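Local atomic coordinates of interleukin-20 receptor subunit beta (PDB entry 6DF3), a protein that pairs with IL20RA to form a receptor for interleukins 19, 20 and 24, and with IL22RA1 to form one for interleukins 20 and 24. Residues T12-L17 against G126-F131; T70-Y75 against V175-R180; R78-A81 against Q86-A89; E110-K113 against L118-E121. The protein carries 1 engineered substitution. All blocks are in the same frame, centred on the assembly; numbering follows the deposited sequence.

Contact 1: residues T12-L17 against G126-F131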
loop_
_atom_site.group_PDB
_atom_site.type_symbol
_atom_site.label_atom_id
_atom_site.label_comp_id
_atom_site.label_asym_id
_atom_site.label_seq_id
_atom_site.Cartn_x
_atom_site.Cartn_y
_atom_site.Cartn_z
ATOM N N THR C 12 -11.668 4.669 18.881
ATOM C CA THR C 12 -12.232 5.896 18.391
ATOM C C THR C 12 -11.537 6.267 17.066
ATOM O O THR C 12 -10.293 6.435 17.064
ATOM C CB THR C 12 -11.914 7.036 19.374
ATOM O OG1 THR C 12 -12.496 6.714 20.624
ATOM C CG2 THR C 12 -12.576 8.266 18.897
ATOM N N ASN C 13 -12.327 6.430 15.998
ATOM C CA ASN C 13 -11.809 6.802 14.635
ATOM C C ASN C 13 -10.493 6.042 14.244
ATOM O O ASN C 13 -9.439 6.648 13.987
ATOM C CB ASN C 13 -11.617 8.308 14.580
ATOM C CG ASN C 13 -12.923 9.037 14.488
ATOM O OD1 ASN C 13 -13.919 8.516 13.969
ATOM N ND2 ASN C 13 -12.953 10.232 15.029
ATOM N N MET C 14 -10.550 4.719 14.339
ATOM C CA MET C 14 -9.373 3.822 14.058
ATOM C C MET C 14 -8.163 3.991 14.912
ATOM O O MET C 14 -7.135 3.429 14.601
ATOM C CB MET C 14 -8.983 3.854 12.573
ATOM C CG MET C 14 -10.111 3.395 11.691
ATOM S SD MET C 14 -10.537 1.583 11.777
ATOM C CE MET C 14 -9.193 0.925 10.767
ATOM N N LYS C 15 -8.268 4.696 16.040
ATOM C CA LYS C 15 -7.228 4.661 17.085
ATOM C C LYS C 15 -7.645 3.705 18.220
ATOM O O LYS C 15 -8.686 3.937 18.875
ATOM C CB LYS C 15 -7.044 6.055 17.665
ATOM C CG LYS C 15 -5.877 6.095 18.616
ATOM C CD LYS C 15 -5.773 7.445 19.315
ATOM C CE LYS C 15 -4.548 7.451 20.221
ATOM N NZ LYS C 15 -4.691 8.432 21.327
ATOM N N HIS C 16 -6.878 2.645 18.477
ATOM C CA HIS C 16 -7.275 1.668 19.484
ATOM C C HIS C 16 -6.426 1.715 20.733
ATOM O O HIS C 16 -5.226 1.399 20.706
ATOM C CB HIS C 16 -7.282 0.259 18.918
ATOM C CG HIS C 16 -7.586 0.197 17.471
ATOM N ND1 HIS C 16 -8.777 0.653 16.941
ATOM C CD2 HIS C 16 -6.861 -0.314 16.422
ATOM C CE1 HIS C 16 -8.730 0.524 15.612
ATOM N NE2 HIS C 16 -7.579 -0.071 15.271
ATOM N N LEU C 17 -7.095 2.031 21.845
ATOM C CA LEU C 17 -6.487 2.152 23.166
ATOM C C LEU C 17 -6.855 0.970 24.058
ATOM O O LEU C 17 -8.003 0.804 24.365
ATOM C CB LEU C 17 -7.000 3.441 23.842
ATOM C CG LEU C 17 -6.126 4.643 24.104
ATOM C CD1 LEU C 17 -6.801 5.659 25.081
ATOM C CD2 LEU C 17 -4.786 4.215 24.670
ATOM N N GLY C 126 -6.514 11.025 9.350
ATOM C CA GLY C 126 -5.588 9.945 8.914
ATOM C C GLY C 126 -5.900 9.116 7.620
ATOM O O GLY C 126 -7.093 9.075 7.114
ATOM N N PRO C 127 -4.850 8.425 7.087
ATOM C CA PRO C 127 -4.907 7.600 5.887
ATOM C C PRO C 127 -6.068 6.602 5.857
ATOM O O PRO C 127 -6.590 6.298 4.764
ATOM C CB PRO C 127 -3.583 6.743 5.983
ATOM C CG PRO C 127 -2.628 7.601 6.749
ATOM C CD PRO C 127 -3.561 8.205 7.803
ATOM N N GLN C 128 -6.472 6.087 7.028
ATOM C CA GLN C 128 -7.578 5.213 7.032
ATOM C C GLN C 128 -8.860 5.853 6.468
ATOM O O GLN C 128 -9.738 5.087 6.084
ATOM C CB GLN C 128 -7.831 4.614 8.434
ATOM C CG GLN C 128 -6.638 3.793 8.968
ATOM C CD GLN C 128 -6.567 2.365 8.364
ATOM O OE1 GLN C 128 -7.379 1.972 7.460
ATOM N NE2 GLN C 128 -5.612 1.577 8.864
ATOM N N PHE C 129 -8.940 7.174 6.325
ATOM C CA PHE C 129 -10.218 7.845 6.035
ATOM C C PHE C 129 -10.311 8.611 4.747
ATOM O O PHE C 129 -9.481 9.524 4.489
ATOM C CB PHE C 129 -10.542 8.900 7.124
ATOM C CG PHE C 129 -10.811 8.318 8.499
ATOM C CD1 PHE C 129 -9.736 7.997 9.360
ATOM C CD2 PHE C 129 -12.109 8.176 8.962
ATOM C CE1 PHE C 129 -9.958 7.479 10.638
ATOM C CE2 PHE C 129 -12.342 7.676 10.248
ATOM C CZ PHE C 129 -11.258 7.320 11.079
ATOM N N GLU C 130 -11.425 8.365 4.052
ATOM C CA GLU C 130 -11.898 9.234 2.957
ATOM C C GLU C 130 -13.190 10.005 3.397
ATOM O O GLU C 130 -14.031 9.477 4.206
ATOM C CB GLU C 130 -12.179 8.405 1.694
ATOM C CG GLU C 130 -10.938 7.858 0.989
ATOM C CD GLU C 130 -11.281 6.800 -0.076
ATOM O OE1 GLU C 130 -11.839 7.209 -1.126
ATOM O OE2 GLU C 130 -11.028 5.567 0.153
ATOM N N PHE C 131 -13.318 11.235 2.870
ATOM C CA PHE C 131 -14.425 12.176 3.208
ATOM C C PHE C 131 -15.371 12.342 2.024
ATOM O O PHE C 131 -14.934 12.605 0.883
ATOM C CB PHE C 131 -13.930 13.573 3.624
ATOM C CG PHE C 131 -13.070 13.570 4.850
ATOM C CD1 PHE C 131 -11.702 13.323 4.756
ATOM C CD2 PHE C 131 -13.630 13.782 6.133
ATOM C CE1 PHE C 131 -10.894 13.315 5.897
ATOM C CE2 PHE C 131 -12.828 13.791 7.284
ATOM C CZ PHE C 131 -11.464 13.543 7.170
#
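F129 drives the far end of its ring against the backbone and side chain of N13. The carbonyl oxygen of N13 sits at the ring's edge, near its plane, with N13 O 3.5 Å from F129 CE1. N13 CB adds a carbon contact to F129 CZ at 3.7 Å, and the N13 amide stands almost upright to the ring, the planes 87° apart. M14 comes in obliquely: its CG lies 4.1 Å from F129 CZ, in van der Waals contact. Successive bends at chi2 (-70°) and chi3 (-78°) then fold the thioether back, and its methyl CE rests 3.8 Å from the amide carbon CD of Q128, the two side chains crossing at about a right angle.

Two tight turns hold these groups in place. N13 and M14 are the central residues of a type I' turn from T12 to K15, which closes the hairpin of strands 8-12 and 15-19 in the first fibronectin type III domain; K15 N bonds T12 O at 2.9 Å. Opposite them, Q128 and F129 complete a type I turn begun by G126, with F129 N 2.8 Å from G126 O, leading into strand 130-137 in the second domain. Further out, the side-chain nitrogen ND2 of N13 bonds the hydroxyl of T105 in the interdomain connection, while V175 packs on both M14 and F129.

Hairpin tip and turn thus form part of the interface between the two domains. Across them the attraction is mostly dispersion, probably supplemented by the slightly positive C-H rim of F129 facing the negative oxygen of N13.

Contact 2: residues T70-Y75 against V175-R180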
loop_
_atom_site.group_PDB
_atom_site.type_symbol
_atom_site.label_atom_id
_atom_site.label_comp_id
_atom_site.label_asym_id
_atom_site.label_seq_id
_atom_site.Cartn_x
_atom_site.Cartn_y
_atom_site.Cartn_z
ATOM N N THR C 70 -3.720 -4.806 12.466
ATOM C CA THR C 70 -3.381 -4.486 11.058
ATOM C C THR C 70 -4.191 -5.272 10.076
ATOM O O THR C 70 -3.950 -5.256 8.821
ATOM C CB THR C 70 -1.899 -4.778 10.781
ATOM O OG1 THR C 70 -1.624 -6.048 11.239
ATOM C CG2 THR C 70 -0.956 -3.834 11.532
ATOM N N ALA C 71 -5.222 -5.906 10.609
ATOM C CA ALA C 71 -6.217 -6.540 9.804
ATOM C C ALA C 71 -7.636 -6.407 10.450
ATOM O O ALA C 71 -7.807 -6.360 11.678
ATOM C CB ALA C 71 -5.842 -7.984 9.623
ATOM N N THR C 72 -8.654 -6.477 9.618
ATOM C CA THR C 72 -10.057 -6.408 10.098
ATOM C C THR C 72 -10.508 -7.856 10.480
ATOM O O THR C 72 -11.312 -8.486 9.811
ATOM C CB THR C 72 -10.935 -5.707 9.061
ATOM O OG1 THR C 72 -10.340 -4.429 8.753
ATOM C CG2 THR C 72 -12.346 -5.459 9.557
ATOM N N VAL C 73 -9.936 -8.350 11.568
ATOM C CA VAL C 73 -10.240 -9.623 12.165
ATOM C C VAL C 73 -10.149 -9.417 13.714
ATOM O O VAL C 73 -9.552 -8.392 14.189
ATOM C CB VAL C 73 -9.229 -10.723 11.714
ATOM C CG1 VAL C 73 -9.156 -10.868 10.195
ATOM C CG2 VAL C 73 -7.828 -10.461 12.241
ATOM N N PRO C 74 -10.746 -10.351 14.512
ATOM C CA PRO C 74 -10.650 -10.210 15.961
ATOM C C PRO C 74 -9.264 -10.532 16.467
ATOM O O PRO C 74 -8.685 -11.495 16.019
ATOM C CB PRO C 74 -11.670 -11.252 16.545
ATOM C CG PRO C 74 -11.962 -12.184 15.384
ATOM C CD PRO C 74 -11.589 -11.488 14.087
ATOM N N TYR C 75 -8.818 -9.771 17.464
ATOM C CA TYR C 75 -7.523 -9.833 18.085
ATOM C C TYR C 75 -7.711 -10.096 19.601
ATOM O O TYR C 75 -8.547 -9.488 20.233
ATOM C CB TYR C 75 -6.786 -8.470 17.913
ATOM C CG TYR C 75 -5.999 -8.331 16.666
ATOM C CD1 TYR C 75 -6.636 -7.990 15.490
ATOM C CD2 TYR C 75 -4.619 -8.522 16.648
ATOM C CE1 TYR C 75 -5.925 -7.857 14.275
ATOM C CE2 TYR C 75 -3.887 -8.406 15.440
ATOM C CZ TYR C 75 -4.537 -8.067 14.244
ATOM O OH TYR C 75 -3.884 -7.861 13.026
ATOM N N VAL C 175 -14.276 4.533 5.653
ATOM C CA VAL C 175 -13.124 3.743 6.113
ATOM C C VAL C 175 -13.127 2.407 5.324
ATOM O O VAL C 175 -13.866 1.428 5.675
ATOM C CB VAL C 175 -13.193 3.507 7.673
ATOM C CG1 VAL C 175 -12.065 2.587 8.163
ATOM C CG2 VAL C 175 -13.075 4.825 8.439
ATOM N N LYS C 176 -12.362 2.379 4.204
ATOM C CA LYS C 176 -12.299 1.201 3.320
ATOM C C LYS C 176 -12.010 -0.125 4.081
ATOM O O LYS C 176 -12.682 -1.118 3.845
ATOM C CB LYS C 176 -11.266 1.433 2.246
ATOM C CG LYS C 176 -11.332 0.412 1.124
ATOM C CD LYS C 176 -10.378 0.752 -0.006
ATOM C CE LYS C 176 -10.905 1.917 -0.826
ATOM N NZ LYS C 176 -10.002 2.109 -1.989
ATOM N N ALA C 177 -11.077 -0.114 5.042
ATOM C CA ALA C 177 -10.716 -1.309 5.795
ATOM C C ALA C 177 -11.850 -2.039 6.532
ATOM O O ALA C 177 -11.704 -3.243 6.822
ATOM C CB ALA C 177 -9.653 -1.005 6.790
ATOM N N ILE C 178 -12.941 -1.308 6.841
ATOM C CA ILE C 178 -14.096 -1.873 7.560
ATOM C C ILE C 178 -15.441 -1.734 6.828
ATOM O O ILE C 178 -16.424 -2.365 7.229
ATOM C CB ILE C 178 -14.134 -1.280 8.996
ATOM C CG1 ILE C 178 -14.469 0.210 8.989
ATOM C CG2 ILE C 178 -12.767 -1.453 9.657
ATOM C CD1 ILE C 178 -14.314 0.886 10.339
ATOM N N GLY C 179 -15.482 -0.944 5.752
ATOM C CA GLY C 179 -16.652 -0.873 4.909
ATOM C C GLY C 179 -17.733 0.027 5.485
ATOM O O GLY C 179 -18.896 -0.094 5.117
ATOM N N ARG C 180 -17.335 0.974 6.331
ATOM C CA ARG C 180 -18.270 1.760 7.136
ATOM C C ARG C 180 -18.056 3.236 6.883
ATOM O O ARG C 180 -16.936 3.650 6.637
ATOM C CB ARG C 180 -18.149 1.435 8.634
ATOM C CG ARG C 180 -18.712 0.057 8.989
ATOM C CD ARG C 180 -18.573 -0.245 10.497
ATOM N NE ARG C 180 -19.022 0.914 11.278
ATOM C CZ ARG C 180 -18.482 1.413 12.396
ATOM N NH1 ARG C 180 -17.400 0.893 12.974
ATOM N NH2 ARG C 180 -19.046 2.484 12.928
#
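The first torsion of T72 (chi1 -54°) sets its hydroxyl beside the backbone nitrogen and its methyl anti to it, and from there OG1 meets the carbonyl oxygen of A177. The contact belongs to the junction between the two fibronectin type III domains: T72 is the centre of an inverse gamma turn just before strand 74-83 of the first, and A177 lies in the turn joining strands 167-175 and 180-189 of the second. OG1 donates to A177 O at 2.6 Å, a short bond that reaches the oxygen from above the carbonyl plane, 47° out of it. NE of R99 also bonds OG1, so the buried hydroxyl is gripped by one donor and one acceptor.

The loop that carries the A177 carbonyl is braced by its own backbone bonds. V175 O accepts from both I178 N (3.1 Å) and G179 N (2.9 Å), and G179 with R180 forms a G1 bulge facing V175. The engineered Q100 bonds the carbonyl of I178, bringing in the interdomain linker. An apolar side chain of another protein in the assembly also packs on T72. Alongside the hydroxyl bond is a light contact between methyl groups, I178 CG2 4.0 Å from T72 CG2.

Contact 3: residues R78-A81 against Q86-A89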
loop_
_atom_site.group_PDB
_atom_site.type_symbol
_atom_site.label_atom_id
_atom_site.label_comp_id
_atom_site.label_asym_id
_atom_site.label_seq_id
_atom_site.Cartn_x
_atom_site.Cartn_y
_atom_site.Cartn_z
ATOM N N ARG C 78 -3.387 -9.312 25.788
ATOM C CA ARG C 78 -3.143 -9.584 27.175
ATOM C C ARG C 78 -2.113 -8.645 27.764
ATOM O O ARG C 78 -1.229 -8.155 27.078
ATOM C CB ARG C 78 -2.690 -11.010 27.357
ATOM C CG ARG C 78 -1.383 -11.352 26.703
ATOM C CD ARG C 78 -0.998 -12.810 27.004
ATOM N NE ARG C 78 0.371 -13.073 26.631
ATOM C CZ ARG C 78 0.942 -14.268 26.724
ATOM N NH1 ARG C 78 0.294 -15.301 27.217
ATOM N NH2 ARG C 78 2.179 -14.420 26.331
ATOM N N VAL C 79 -2.192 -8.437 29.047
ATOM C CA VAL C 79 -1.318 -7.464 29.695
ATOM C C VAL C 79 -0.828 -7.974 31.034
ATOM O O VAL C 79 -1.521 -8.719 31.709
ATOM C CB VAL C 79 -2.036 -6.136 29.883
ATOM C CG1 VAL C 79 -3.224 -6.305 30.819
ATOM C CG2 VAL C 79 -1.085 -5.051 30.416
ATOM N N ARG C 80 0.380 -7.606 31.419
ATOM C CA ARG C 80 0.838 -7.974 32.756
ATOM C C ARG C 80 1.627 -6.845 33.366
ATOM O O ARG C 80 2.040 -5.918 32.677
ATOM C CB ARG C 80 1.674 -9.250 32.710
ATOM C CG ARG C 80 3.099 -9.092 32.170
ATOM C CD ARG C 80 3.900 -10.389 32.216
ATOM N NE ARG C 80 5.098 -10.236 31.391
ATOM C CZ ARG C 80 5.972 -11.206 31.116
ATOM N NH1 ARG C 80 5.838 -12.422 31.626
ATOM N NH2 ARG C 80 7.005 -10.935 30.319
ATOM N N ALA C 81 1.841 -6.944 34.669
ATOM C CA ALA C 81 2.538 -5.930 35.396
ATOM C C ALA C 81 3.866 -6.479 35.862
ATOM O O ALA C 81 3.964 -7.658 36.154
ATOM C CB ALA C 81 1.703 -5.495 36.573
ATOM N N GLN C 86 9.282 -9.710 40.372
ATOM C CA GLN C 86 7.856 -9.977 40.355
ATOM C C GLN C 86 7.204 -9.476 39.026
ATOM O O GLN C 86 7.171 -8.279 38.746
ATOM C CB GLN C 86 7.177 -9.452 41.644
ATOM C CG GLN C 86 7.162 -10.474 42.793
ATOM C CD GLN C 86 6.297 -10.037 43.969
ATOM O OE1 GLN C 86 6.049 -8.851 44.156
ATOM N NE2 GLN C 86 5.826 -10.993 44.759
ATOM N N THR C 87 6.826 -10.432 38.173
ATOM C CA THR C 87 5.822 -10.255 37.146
ATOM C C THR C 87 4.514 -10.814 37.691
ATOM O O THR C 87 4.506 -11.860 38.334
ATOM C CB THR C 87 6.098 -11.106 35.887
ATOM O OG1 THR C 87 6.927 -12.212 36.238
ATOM C CG2 THR C 87 6.781 -10.339 34.823
ATOM N N SER C 88 3.402 -10.153 37.376
ATOM C CA SER C 88 2.073 -10.738 37.604
ATOM C C SER C 88 1.787 -11.868 36.593
ATOM O O SER C 88 2.559 -12.107 35.695
ATOM C CB SER C 88 1.005 -9.672 37.436
ATOM O OG SER C 88 1.005 -9.156 36.095
ATOM N N ALA C 89 0.670 -12.555 36.743
ATOM C CA ALA C 89 0.220 -13.474 35.746
ATOM C C ALA C 89 -0.331 -12.616 34.562
ATOM O O ALA C 89 -0.473 -11.390 34.681
ATOM C CB ALA C 89 -0.839 -14.388 36.343
#
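S88 joins A81 through two hydrogen bonds, one made by its side chain and one by its backbone. A81 N donates to S88 OG at 2.8 Å, almost perfectly straight at 176°; S88 N returns a bond to A81 O, also 2.8 Å. In ordinary antiparallel pairing A81 N would look to a backbone oxygen, but here the serine hydroxyl takes that place. With chi1 at 62°, OG lies between the backbone N and the carbonyl carbon of S88, where it can also donate to A89 O at 3.0 Å. A weaker C-H...O contact, T87 CA to A81 O at 3.3 Å, gives that carbonyl a second partner.

Van der Waals packing falls to R80 and T87. The arginine chain is extended from CG to NE, and T87 CG2 lies over one face of its guanidinium, nearer the rim than the middle, 3.8 Å from R80 NE.

The pairing lies near the turn end of the hairpin of strands 74-83 and 86-98 in the first fibronectin type III domain. Close by, R78 forms a salt bridge with E35 and cation-pi contacts with W49 and W90. The S88 hydroxyl accepts from residues 78-81 while donating within 86-89, so a side chain does part of the pairing that backbone atoms usually do.

Contact 4: residues E110-K113 against L118-E121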
loop_
_atom_site.group_PDB
_atom_site.type_symbol
_atom_site.label_atom_id
_atom_site.label_comp_id
_atom_site.label_asym_id
_atom_site.label_seq_id
_atom_site.Cartn_x
_atom_site.Cartn_y
_atom_site.Cartn_z
ATOM N N GLU C 110 -14.766 23.059 8.997
ATOM C CA GLU C 110 -14.817 24.501 9.008
ATOM C C GLU C 110 -15.126 25.066 7.604
ATOM O O GLU C 110 -14.371 24.830 6.646
ATOM C CB GLU C 110 -13.478 24.997 9.513
ATOM C CG GLU C 110 -13.442 26.486 9.820
ATOM C CD GLU C 110 -12.028 27.026 9.850
ATOM O OE1 GLU C 110 -11.850 28.239 9.529
ATOM O OE2 GLU C 110 -11.108 26.224 10.181
ATOM N N ILE C 111 -16.221 25.824 7.476
ATOM C CA ILE C 111 -16.581 26.472 6.222
ATOM C C ILE C 111 -16.052 27.891 6.219
ATOM O O ILE C 111 -16.002 28.559 7.249
ATOM C CB ILE C 111 -18.102 26.500 5.980
ATOM C CG1 ILE C 111 -18.678 25.092 6.045
ATOM C CG2 ILE C 111 -18.458 27.119 4.628
ATOM C CD1 ILE C 111 -17.954 24.044 5.235
ATOM N N THR C 112 -15.694 28.346 5.024
ATOM C CA THR C 112 -15.070 29.619 4.839
ATOM C C THR C 112 -15.474 30.079 3.409
ATOM O O THR C 112 -15.984 29.267 2.614
ATOM C CB THR C 112 -13.549 29.456 5.122
ATOM O OG1 THR C 112 -12.810 30.584 4.659
ATOM C CG2 THR C 112 -12.972 28.217 4.468
ATOM N N LYS C 113 -15.326 31.367 3.099
ATOM C CA LYS C 113 -15.575 31.866 1.727
ATOM C C LYS C 113 -14.745 33.088 1.359
ATOM O O LYS C 113 -14.886 34.151 1.949
ATOM C CB LYS C 113 -17.060 32.165 1.485
ATOM C CG LYS C 113 -17.773 32.888 2.613
ATOM C CD LYS C 113 -19.131 33.373 2.140
ATOM C CE LYS C 113 -20.118 33.597 3.279
ATOM N NZ LYS C 113 -20.050 34.955 3.867
ATOM N N LEU C 118 -16.755 28.880 -2.371
ATOM C CA LEU C 118 -17.077 28.194 -1.145
ATOM C C LEU C 118 -15.970 27.182 -0.850
ATOM O O LEU C 118 -15.637 26.394 -1.734
ATOM C CB LEU C 118 -18.395 27.460 -1.319
ATOM C CG LEU C 118 -18.894 26.717 -0.066
ATOM C CD1 LEU C 118 -19.335 27.716 1.002
ATOM C CD2 LEU C 118 -20.015 25.780 -0.499
ATOM N N VAL C 119 -15.438 27.187 0.378
ATOM C CA VAL C 119 -14.312 26.289 0.763
ATOM C C VAL C 119 -14.542 25.562 2.102
ATOM O O VAL C 119 -15.167 26.104 3.016
ATOM C CB VAL C 119 -12.926 27.019 0.682
ATOM C CG1 VAL C 119 -12.965 28.450 1.176
ATOM C CG2 VAL C 119 -11.786 26.259 1.331
ATOM N N ILE C 120 -14.040 24.321 2.162
ATOM C CA ILE C 120 -14.190 23.427 3.278
ATOM C C ILE C 120 -12.789 23.008 3.737
ATOM O O ILE C 120 -11.836 22.907 2.925
ATOM C CB ILE C 120 -15.106 22.222 2.915
ATOM C CG1 ILE C 120 -15.592 21.511 4.183
ATOM C CG2 ILE C 120 -14.411 21.205 2.006
ATOM C CD1 ILE C 120 -16.558 20.350 3.963
ATOM N N GLU C 121 -12.653 22.807 5.043
ATOM C CA GLU C 121 -11.454 22.224 5.653
ATOM C C GLU C 121 -11.895 21.187 6.670
ATOM O O GLU C 121 -12.460 21.526 7.703
ATOM C CB GLU C 121 -10.645 23.328 6.327
ATOM C CG GLU C 121 -9.443 22.840 7.127
ATOM C CD GLU C 121 -8.399 23.933 7.336
ATOM O OE1 GLU C 121 -8.726 25.133 7.227
ATOM O OE2 GLU C 121 -7.229 23.577 7.600
#
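The carboxylates of E110 and E121 lie side by side and point the same way, their planes only 15° apart, with E110 OE2 3.9 Å from E121 OE1. Both side chains are extended beyond CG, which carries the two like charges out together from one face of the hairpin. Between the same two residues the peptides form a hydrogen-bonded antiparallel pair, E110 N to E121 O and E121 N to E110 O each spanning 3.1 Å, and T112 with V119 repeats the pattern.

On the same face as the glutamates, the methyls T112 CG2 and V119 CG1 are in very close contact; each occupies the site between its own backbone N and carbonyl carbon. V119 also packs against P155 and an aromatic side chain of another protein in the assembly. The other face is largely apolar around I111, I120 and L118, with K113 at its exposed end. I111 spans two residues of the partner strand with its branches, CD1 touching I120 CG1 at 3.6 Å and CG2 touching L118 CD1 at 3.8 Å. I111 and L118 both meet V169 of the facing sheet, so this side belongs to the sandwich interior of the second fibronectin type III domain.

The hairpin is thus two-faced, mostly apolar inward; on the outer side the neighbouring carboxylates would tend to raise each other's pKa.

From the N terminus, the chain first lays down residues 12-17, then 70-75, before contact 3 closes a short hairpin loop between 78-81 and 86-89, all in the first fibronectin type III domain. After the linker, contact 4 closes the second domain's opening hairpin, in series with contact 3, their centres about 50 Å apart on opposite sides of the chain's centre. Residues 126-131 then close contact 1, and 175-180 close contact 2. These two long loops cross, and contacts 3 and 4 are nested inside both. Contacts 1 and 2 lie next to each other at the domain junction, touching where Q128 packs on A177; contacts 3 and 4 each pair two neighbouring strands of a sheet within one domain.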